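Cytochrome c2 (PDB 1CO6) carries electrons on a covalently bound heme c, acting as the donor to the oxidized bacteriochlorophyll in the photophosphorylation pathway of a purple bacterium. Local coordinates at residues A[31-43]-A[51-63]. Sequence-based numbering, arbitrary orientation.
With HEC (heme c), chain B.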
ATOM      1  N   LEU A  31       0.709  -5.555   3.213  1.00 12.60           N
ATOM      2  CA  LEU A  31      -0.350  -4.881   2.448  1.00 11.42           C
ATOM      3  C   LEU A  31      -1.575  -5.736   2.230  1.00 12.39           C
ATOM      4  O   LEU A  31      -2.381  -5.323   1.376  1.00 12.44           O
ATOM      5  CB  LEU A  31       0.197  -4.223   1.167  1.00  8.94           C
ATOM      6  CG  LEU A  31       1.215  -3.119   1.293  1.00  8.89           C
ATOM      7  CD1 LEU A  31       1.637  -2.618  -0.084  1.00 11.95           C
ATOM      8  CD2 LEU A  31       0.761  -1.931   2.170  1.00 11.24           C
ATOM      9  N   ASN A  32      -1.713  -6.814   2.926  1.00 13.39           N
ATOM     10  CA  ASN A  32      -2.934  -7.671   2.865  1.00 14.23           C
ATOM     11  C   ASN A  32      -4.035  -6.838   3.556  1.00 13.07           C
ATOM     12  O   ASN A  32      -3.753  -6.178   4.577  1.00 14.87           O
ATOM     13  CB  ASN A  32      -2.736  -8.946   3.685  1.00 14.85           C
ATOM     14  CG  ASN A  32      -1.876  -9.943   2.922  1.00 18.48           C
ATOM     15  OD1 ASN A  32      -1.964  -9.992   1.687  1.00 18.93           O
ATOM     16  ND2 ASN A  32      -1.080 -10.679   3.696  1.00 19.12           N
ATOM     17  N   GLY A  33      -5.230  -6.911   3.018  1.00 13.31           N
ATOM     18  CA  GLY A  33      -6.383  -6.162   3.524  1.00 13.20           C
ATOM     19  C   GLY A  33      -6.128  -4.673   3.628  1.00 14.30           C
ATOM     20  O   GLY A  33      -6.560  -4.028   4.597  1.00 12.88           O
ATOM     21  N   LEU A  34      -5.462  -4.046   2.682  1.00 13.84           N
ATOM     22  CA  LEU A  34      -5.199  -2.623   2.748  1.00 14.51           C
ATOM     23  C   LEU A  34      -6.437  -1.721   2.657  1.00 15.44           C
ATOM     24  O   LEU A  34      -6.577  -0.805   3.529  1.00 15.40           O
ATOM     25  CB  LEU A  34      -4.129  -2.239   1.676  1.00 13.93           C
ATOM     26  CG  LEU A  34      -3.916  -0.735   1.620  1.00 15.29           C
ATOM     27  CD1 LEU A  34      -3.078  -0.187   2.798  1.00 15.11           C
ATOM     28  CD2 LEU A  34      -3.204  -0.416   0.311  1.00 13.88           C
ATOM     29  N   PHE A  35      -7.288  -1.899   1.639  1.00 14.82           N
ATOM     30  CA  PHE A  35      -8.425  -0.948   1.484  1.00 14.94           C
ATOM     31  C   PHE A  35      -9.434  -1.047   2.617  1.00 16.16           C
ATOM     32  O   PHE A  35      -9.881  -2.158   2.884  1.00 14.89           O
ATOM     33  CB  PHE A  35      -9.030  -1.069   0.070  1.00 17.27           C
ATOM     34  CG  PHE A  35      -7.966  -0.747  -0.970  1.00 18.04           C
ATOM     35  CD1 PHE A  35      -7.519   0.562  -1.092  1.00 18.84           C
ATOM     36  CD2 PHE A  35      -7.454  -1.767  -1.770  1.00 18.35           C
ATOM     37  CE1 PHE A  35      -6.523   0.867  -2.018  1.00 20.46           C
ATOM     38  CE2 PHE A  35      -6.437  -1.481  -2.720  1.00 19.45           C
ATOM     39  CZ  PHE A  35      -5.988  -0.164  -2.811  1.00 19.58           C
ATOM     40  N   GLY A  36      -9.754   0.108   3.184  1.00 15.46           N
ATOM     41  CA  GLY A  36     -10.725   0.210   4.289  1.00 15.75           C
ATOM     42  C   GLY A  36     -10.025   0.336   5.608  1.00 15.83           C
ATOM     43  O   GLY A  36     -10.639   0.791   6.595  1.00 16.48           O
ATOM     44  N   ARG A  37      -8.739  -0.062   5.628  1.00 17.09           N
ATOM     45  CA  ARG A  37      -7.999   0.006   6.930  1.00 16.41           C
ATOM     46  C   ARG A  37      -7.514   1.424   7.239  1.00 16.23           C
ATOM     47  O   ARG A  37      -7.278   2.235   6.319  1.00 14.11           O
ATOM     48  CB  ARG A  37      -6.973  -1.106   6.930  1.00 17.74           C
ATOM     49  CG  ARG A  37      -5.512  -0.824   6.631  1.00 19.60           C
ATOM     50  CD  ARG A  37      -4.719  -2.109   6.998  1.00 19.31           C
ATOM     51  NE  ARG A  37      -3.336  -1.791   6.669  1.00 20.89           N
ATOM     52  CZ  ARG A  37      -2.438  -2.536   5.995  1.00 20.69           C
ATOM     53  NH1 ARG A  37      -1.186  -2.074   5.763  1.00 19.25           N
ATOM     54  NH2 ARG A  37      -2.744  -3.747   5.517  1.00 19.42           N
ATOM     55  N   HIS A  38      -7.451   1.743   8.532  1.00 16.34           N
ATOM     56  CA  HIS A  38      -6.959   3.045   9.046  1.00 17.11           C
ATOM     57  C   HIS A  38      -5.438   2.999   8.991  1.00 15.51           C
ATOM     58  O   HIS A  38      -4.807   1.945   9.200  1.00 14.74           O
ATOM     59  CB  HIS A  38      -7.480   3.328  10.489  1.00 19.46           C
ATOM     60  CG  HIS A  38      -8.928   3.710  10.450  1.00 25.47           C
ATOM     61  ND1 HIS A  38      -9.438   4.919  10.837  1.00 27.39           N
ATOM     62  CD2 HIS A  38     -10.004   3.004   9.968  1.00 27.72           C
ATOM     63  CE1 HIS A  38     -10.757   4.923  10.630  1.00 28.51           C
ATOM     64  NE2 HIS A  38     -11.128   3.781  10.087  1.00 27.61           N
ATOM     65  N   SER A  39      -4.824   4.101   8.659  1.00 16.17           N
ATOM     66  CA  SER A  39      -3.330   4.099   8.565  1.00 16.48           C
ATOM     67  C   SER A  39      -2.715   3.824   9.929  1.00 16.19           C
ATOM     68  O   SER A  39      -3.298   4.170  10.979  1.00 15.83           O
ATOM     69  CB  SER A  39      -2.782   5.391   7.960  1.00 17.13           C
ATOM     70  OG  SER A  39      -3.121   6.500   8.752  1.00 20.86           O
ATOM     71  N   GLY A  40      -1.521   3.279   9.898  1.00 15.66           N
ATOM     72  CA  GLY A  40      -0.748   2.996  11.094  1.00 16.50           C
ATOM     73  C   GLY A  40      -1.289   1.948  12.014  1.00 17.11           C
ATOM     74  O   GLY A  40      -0.987   2.049  13.243  1.00 17.69           O
ATOM     75  N   THR A  41      -2.010   0.948  11.534  1.00 17.89           N
ATOM     76  CA  THR A  41      -2.540  -0.056  12.445  1.00 18.56           C
ATOM     77  C   THR A  41      -1.993  -1.443  12.313  1.00 19.74           C
ATOM     78  O   THR A  41      -2.476  -2.219  13.174  1.00 21.75           O
ATOM     79  CB  THR A  41      -4.122   0.049  12.436  1.00 19.07           C
ATOM     80  OG1 THR A  41      -4.658  -0.462  11.194  1.00 19.01           O
ATOM     81  CG2 THR A  41      -4.621   1.493  12.676  1.00 18.05           C
ATOM     82  N   ILE A  42      -1.115  -1.826  11.432  1.00 19.72           N
ATOM     83  CA  ILE A  42      -0.587  -3.207  11.368  1.00 21.18           C
ATOM     84  C   ILE A  42       0.225  -3.411  12.648  1.00 22.27           C
ATOM     85  O   ILE A  42       1.096  -2.597  12.948  1.00 23.03           O
ATOM     86  CB  ILE A  42       0.259  -3.556  10.101  1.00 21.15           C
ATOM     87  CG1 ILE A  42      -0.657  -3.624   8.851  1.00 19.75           C
ATOM     88  CG2 ILE A  42       1.109  -4.879  10.238  1.00 19.35           C
ATOM     89  CD1 ILE A  42      -2.007  -4.395   9.001  1.00 20.28           C
ATOM     90  N   GLU A  43      -0.101  -4.461  13.371  1.00 24.92           N
ATOM     91  CA  GLU A  43       0.582  -4.747  14.641  1.00 26.50           C
ATOM     92  C   GLU A  43       2.008  -5.187  14.384  1.00 25.35           C
ATOM     93  O   GLU A  43       2.309  -5.916  13.422  1.00 25.09           O
ATOM     94  CB  GLU A  43      -0.258  -5.709  15.482  1.00 31.95           C
ATOM     95  CG  GLU A  43      -1.098  -6.791  14.895  1.00 39.27           C
ATOM     96  CD  GLU A  43      -2.356  -6.791  14.103  1.00 43.87           C
ATOM     97  OE1 GLU A  43      -2.773  -6.039  13.212  1.00 44.12           O
ATOM     98  OE2 GLU A  43      -3.081  -7.821  14.422  1.00 46.43           O
ATOM     99  N   ASN A  51       2.727   8.913   9.717  1.00 11.55           N
ATOM    100  CA  ASN A  51       1.676   8.015   9.229  1.00 11.84           C
ATOM    101  C   ASN A  51       0.641   7.684  10.309  1.00 13.52           C
ATOM    102  O   ASN A  51      -0.585   7.860  10.131  1.00 16.11           O
ATOM    103  CB  ASN A  51       2.375   6.756   8.652  1.00 11.67           C
ATOM    104  CG  ASN A  51       1.348   5.698   8.314  1.00 13.41           C
ATOM    105  OD1 ASN A  51       0.632   5.166   9.190  1.00 15.49           O
ATOM    106  ND2 ASN A  51       1.206   5.379   7.047  1.00 16.48           N
ATOM    107  N   LYS A  52       1.046   7.241  11.463  1.00 15.13           N
ATOM    108  CA  LYS A  52       0.183   6.833  12.554  1.00 15.30           C
ATOM    109  C   LYS A  52      -0.858   7.844  12.998  1.00 14.81           C
ATOM    110  O   LYS A  52      -1.981   7.437  13.299  1.00 13.58           O
ATOM    111  CB  LYS A  52       1.118   6.590  13.750  1.00 19.71           C
ATOM    112  CG  LYS A  52       0.756   5.658  14.875  1.00 24.14           C
ATOM    113  CD  LYS A  52       2.066   5.388  15.635  1.00 28.32           C
ATOM    114  CE  LYS A  52       2.877   6.576  16.100  1.00 30.58           C
ATOM    115  NZ  LYS A  52       4.355   6.353  15.926  1.00 29.43           N
ATOM    116  N   ASN A  53      -0.468   9.100  13.096  1.00 15.03           N
ATOM    117  CA  ASN A  53      -1.368  10.187  13.538  1.00 14.33           C
ATOM    118  C   ASN A  53      -2.046  10.926  12.397  1.00 16.68           C
ATOM    119  O   ASN A  53      -2.773  11.896  12.676  1.00 17.17           O
ATOM    120  CB  ASN A  53      -0.618  11.185  14.444  1.00 12.95           C
ATOM    121  CG  ASN A  53      -0.024  10.470  15.659  1.00 10.29           C
ATOM    122  OD1 ASN A  53      -0.542   9.515  16.251  1.00 14.12           O
ATOM    123  ND2 ASN A  53       1.199  10.905  16.052  1.00 12.54           N
ATOM    124  N   SER A  54      -1.904  10.465  11.157  1.00 14.88           N
ATOM    125  CA  SER A  54      -2.480  11.170  10.003  1.00 15.12           C
ATOM    126  C   SER A  54      -3.989  11.177   9.952  1.00 16.43           C
ATOM    127  O   SER A  54      -4.506  12.083   9.247  1.00 17.24           O
ATOM    128  CB  SER A  54      -1.948  10.555   8.708  1.00 14.72           C
ATOM    129  OG  SER A  54      -2.511   9.253   8.447  1.00 14.09           O
ATOM    130  N   GLY A  55      -4.619  10.198  10.537  1.00 17.80           N
ATOM    131  CA  GLY A  55      -6.106  10.097  10.500  1.00 18.83           C
ATOM    132  C   GLY A  55      -6.619   9.596   9.167  1.00 19.91           C
ATOM    133  O   GLY A  55      -7.818   9.728   8.820  1.00 19.73           O
ATOM    134  N   ILE A  56      -5.744   8.995   8.361  1.00 17.52           N
ATOM    135  CA  ILE A  56      -6.196   8.531   7.052  1.00 18.06           C
ATOM    136  C   ILE A  56      -6.836   7.146   7.135  1.00 17.53           C
ATOM    137  O   ILE A  56      -6.462   6.247   7.888  1.00 17.05           O
ATOM    138  CB  ILE A  56      -4.981   8.457   6.047  1.00 18.04           C
ATOM    139  CG1 ILE A  56      -4.634   9.850   5.519  1.00 19.02           C
ATOM    140  CG2 ILE A  56      -5.130   7.437   4.892  1.00 16.99           C
ATOM    141  CD1 ILE A  56      -3.305   9.870   4.711  1.00 21.11           C
ATOM    142  N   THR A  57      -7.839   7.029   6.267  1.00 16.83           N
ATOM    143  CA  THR A  57      -8.500   5.733   6.056  1.00 16.76           C
ATOM    144  C   THR A  57      -8.139   5.405   4.592  1.00 17.16           C
ATOM    145  O   THR A  57      -8.382   6.270   3.704  1.00 15.02           O
ATOM    146  CB  THR A  57     -10.049   5.712   6.308  1.00 18.31           C
ATOM    147  OG1 THR A  57     -10.140   6.067   7.715  1.00 18.94           O
ATOM    148  CG2 THR A  57     -10.647   4.336   5.984  1.00 17.84           C
ATOM    149  N   TRP A  58      -7.633   4.214   4.337  1.00 16.64           N
ATOM    150  CA  TRP A  58      -7.231   3.862   2.962  1.00 16.32           C
ATOM    151  C   TRP A  58      -8.352   3.431   2.029  1.00 16.59           C
ATOM    152  O   TRP A  58      -8.667   2.249   1.934  1.00 19.18           O
ATOM    153  CB  TRP A  58      -6.121   2.787   2.973  1.00 15.95           C
ATOM    154  CG  TRP A  58      -4.874   3.276   3.616  1.00 15.75           C
ATOM    155  CD1 TRP A  58      -4.354   2.847   4.793  1.00 13.38           C
ATOM    156  CD2 TRP A  58      -3.983   4.270   3.114  1.00 13.82           C
ATOM    157  NE1 TRP A  58      -3.170   3.508   5.041  1.00 14.91           N
ATOM    158  CE2 TRP A  58      -2.910   4.365   4.019  1.00 14.04           C
ATOM    159  CE3 TRP A  58      -3.973   5.066   1.950  1.00 14.71           C
ATOM    160  CZ2 TRP A  58      -1.862   5.278   3.855  1.00 14.06           C
ATOM    161  CZ3 TRP A  58      -2.934   5.964   1.775  1.00 15.37           C
ATOM    162  CH2 TRP A  58      -1.876   6.045   2.689  1.00 14.79           C
ATOM    163  N   THR A  59      -8.884   4.404   1.371  1.00 16.69           N
ATOM    164  CA  THR A  59      -9.935   4.210   0.356  1.00 16.88           C
ATOM    165  C   THR A  59      -9.109   4.215  -0.927  1.00 17.40           C
ATOM    166  O   THR A  59      -7.931   4.636  -0.884  1.00 15.78           O
ATOM    167  CB  THR A  59     -10.962   5.416   0.380  1.00 15.35           C
ATOM    168  OG1 THR A  59     -10.230   6.622   0.010  1.00 16.26           O
ATOM    169  CG2 THR A  59     -11.706   5.614   1.712  1.00 16.81           C
ATOM    170  N   GLU A  60      -9.744   3.819  -2.021  1.00 19.43           N
ATOM    171  CA  GLU A  60      -9.107   3.834  -3.343  1.00 20.94           C
ATOM    172  C   GLU A  60      -8.685   5.213  -3.779  1.00 20.66           C
ATOM    173  O   GLU A  60      -7.547   5.342  -4.280  1.00 20.49           O
ATOM    174  CB  GLU A  60      -9.977   3.253  -4.450  1.00 23.82           C
ATOM    175  CG  GLU A  60     -10.132   1.737  -4.469  1.00 26.76           C
ATOM    176  CD  GLU A  60     -10.729   1.226  -5.758  1.00 30.16           C
ATOM    177  OE1 GLU A  60     -10.632   1.787  -6.848  1.00 32.21           O
ATOM    178  OE2 GLU A  60     -11.327   0.146  -5.561  1.00 32.94           O
ATOM    179  N   GLU A  61      -9.545   6.202  -3.580  1.00 20.14           N
ATOM    180  CA  GLU A  61      -9.235   7.601  -3.995  1.00 21.32           C
ATOM    181  C   GLU A  61      -8.035   8.159  -3.232  1.00 18.91           C
ATOM    182  O   GLU A  61      -7.119   8.768  -3.829  1.00 17.67           O
ATOM    183  CB  GLU A  61     -10.504   8.398  -3.804  1.00 25.55           C
ATOM    184  CG  GLU A  61     -10.725   9.876  -3.836  1.00 33.89           C
ATOM    185  CD  GLU A  61     -11.917  10.423  -3.084  1.00 37.85           C
ATOM    186  OE1 GLU A  61     -12.748  11.258  -3.455  1.00 40.40           O
ATOM    187  OE2 GLU A  61     -11.998   9.903  -1.930  1.00 40.80           O
ATOM    188  N   VAL A  62      -8.040   7.937  -1.916  1.00 17.23           N
ATOM    189  CA  VAL A  62      -6.911   8.369  -1.057  1.00 18.02           C
ATOM    190  C   VAL A  62      -5.640   7.578  -1.444  1.00 16.31           C
ATOM    191  O   VAL A  62      -4.551   8.235  -1.511  1.00 16.60           O
ATOM    192  CB  VAL A  62      -7.235   8.259   0.446  1.00 19.31           C
ATOM    193  CG1 VAL A  62      -5.969   8.516   1.285  1.00 20.12           C
ATOM    194  CG2 VAL A  62      -8.409   9.152   0.858  1.00 20.92           C
ATOM    195  N   PHE A  63      -5.760   6.289  -1.732  1.00 15.40           N
ATOM    196  CA  PHE A  63      -4.545   5.521  -2.138  1.00 15.11           C
ATOM    197  C   PHE A  63      -3.953   6.124  -3.420  1.00 14.90           C
ATOM    198  O   PHE A  63      -2.752   6.296  -3.621  1.00 15.57           O
ATOM    199  CB  PHE A  63      -4.850   4.034  -2.302  1.00 17.12           C
ATOM    200  CG  PHE A  63      -3.747   3.188  -2.882  1.00 15.55           C
ATOM    201  CD1 PHE A  63      -2.762   2.693  -2.001  1.00 16.50           C
ATOM    202  CD2 PHE A  63      -3.666   2.885  -4.223  1.00 16.45           C
ATOM    203  CE1 PHE A  63      -1.719   1.869  -2.482  1.00 16.80           C
ATOM    204  CE2 PHE A  63      -2.603   2.116  -4.748  1.00 16.74           C
ATOM    205  CZ  PHE A  63      -1.655   1.594  -3.851  1.00 18.11           C
TER
HETATM  206 FE   HEC B 108       5.195   1.614   1.004  1.00 10.84          FE
HETATM  207  CHA HEC B 108       3.929   2.429   3.992  1.00 11.47           C
HETATM  208  CHB HEC B 108       2.037   1.220  -0.268  1.00 12.47           C
HETATM  209  CHC HEC B 108       6.521   1.035  -2.151  1.00 12.38           C
HETATM  210  CHD HEC B 108       8.382   1.551   2.347  1.00 12.95           C
HETATM  211  NA  HEC B 108       3.319   1.768   1.738  1.00 13.11           N
HETATM  212  C1A HEC B 108       2.974   2.267   2.990  1.00 13.13           C
HETATM  213  C2A HEC B 108       1.553   2.468   3.041  1.00 13.31           C
HETATM  214  C3A HEC B 108       1.047   2.138   1.845  1.00 13.78           C
HETATM  215  C4A HEC B 108       2.135   1.708   0.994  1.00 13.24           C
HETATM  216  CMA HEC B 108      -0.425   2.193   1.373  1.00 12.50           C
HETATM  217  CAA HEC B 108       0.757   2.894   4.316  1.00 13.48           C
HETATM  218  CBA HEC B 108       0.515   1.606   5.156  1.00 13.37           C
HETATM  219  CGA HEC B 108      -0.304   1.733   6.418  1.00 13.84           C
HETATM  220  O1A HEC B 108      -0.759   2.832   6.686  1.00 13.59           O
HETATM  221  O2A HEC B 108      -0.422   0.663   7.067  1.00 15.09           O
HETATM  222  NB  HEC B 108       4.450   1.192  -0.800  1.00 12.78           N
HETATM  223  C1B HEC B 108       3.093   1.011  -1.100  1.00 12.58           C
HETATM  224  C2B HEC B 108       2.986   0.676  -2.499  1.00 13.96           C
HETATM  225  C3B HEC B 108       4.214   0.665  -3.025  1.00 13.05           C
HETATM  226  C4B HEC B 108       5.151   0.955  -1.982  1.00 13.69           C
HETATM  227  CMB HEC B 108       1.620   0.411  -3.169  1.00 12.79           C
HETATM  228  CAB HEC B 108       4.557   0.312  -4.512  1.00 13.20           C
HETATM  229  CBB HEC B 108       4.196   1.307  -5.445  1.00 13.78           C
HETATM  230  NC  HEC B 108       7.071   1.356   0.261  1.00 13.07           N
HETATM  231  C1C HEC B 108       7.391   1.144  -1.061  1.00 13.26           C
HETATM  232  C2C HEC B 108       8.835   1.020  -1.157  1.00 14.37           C
HETATM  233  C3C HEC B 108       9.354   1.201   0.063  1.00 14.49           C
HETATM  234  C4C HEC B 108       8.260   1.378   0.981  1.00 13.29           C
HETATM  235  CMC HEC B 108       9.585   0.791  -2.485  1.00 13.51           C
HETATM  236  CAC HEC B 108      10.884   1.085   0.458  1.00 13.78           C
HETATM  237  CBC HEC B 108      11.847   1.892  -0.170  1.00 13.67           C
HETATM  238  ND  HEC B 108       5.984   1.886   2.833  1.00 13.39           N
HETATM  239  C1D HEC B 108       7.337   1.883   3.176  1.00 12.37           C
HETATM  240  C2D HEC B 108       7.453   2.297   4.577  1.00 13.42           C
HETATM  241  C3D HEC B 108       6.222   2.517   5.039  1.00 12.88           C
HETATM  242  C4D HEC B 108       5.298   2.292   3.961  1.00 11.54           C
HETATM  243  CMD HEC B 108       8.816   2.415   5.307  1.00 11.46           C
HETATM  244  CAD HEC B 108       5.804   3.049   6.436  1.00 12.45           C
HETATM  245  CBD HEC B 108       5.596   4.596   6.377  1.00 12.22           C
HETATM  246  CGD HEC B 108       5.683   5.276   7.731  1.00 12.80           C
HETATM  247  O1D HEC B 108       5.806   6.530   7.586  1.00 13.86           O
HETATM  248  O2D HEC B 108       5.619   4.631   8.805  1.00 14.03           O
HETATM  249  O   HOH W   1      -7.864   6.906  10.882  1.00 42.19           O
HETATM  250  O   HOH W   2      -3.088   4.685  13.676  1.00 33.04           O
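Part of the wall of the class I cytochrome c heme pocket, round one propionate, forms where the loop 31-43 pairs with the chain running from helix 49-52 into helix 60-68. A single beta bridge, H38 with T57, joins the backbones: W58 N donates to R37 O (2.8 Å) almost straight, at 175°, and S39 N to I56 O (2.8 Å). Beyond it G36 N reaches W58 O (2.7 Å), with the donor tilted from the carbonyl plane. The W58 indole lies between layers: CD1 of L34 and the heme methyl CMA sit over one face, CG2 of I56 over the other. Its NE1 donates to propionate O1A (3.0 Å), as does N51 ND2 (3.2 Å), while G40 N adds a weak bond. The other oxygen, O2A, takes R37 NH1 (3.1 Å) in the guanidinium plane; that plane is packed between I42 CG1 and L34 CD1, and NH1 also bonds V30 O. Farther along, the F35 edge points at the F63 face in a T-shaped pair, planes at 82°, and L34 CD2 packs on F63 CD1. F63 swings its ring off helix 60-68 with chi1 at 172°, CG opposite the backbone N, which brings CZ to 3.5 Å from heme methyl CMB. S39 OG and S54 OG lie 2.8 Å apart, and T57 OG1 sits over one face of the exposed H38 ring. Both propionate oxygens are thus gripped, O1A by three neutral N-H donors, one of them weak, and O2A by an arginine, which would probably stabilise a charged carboxylate.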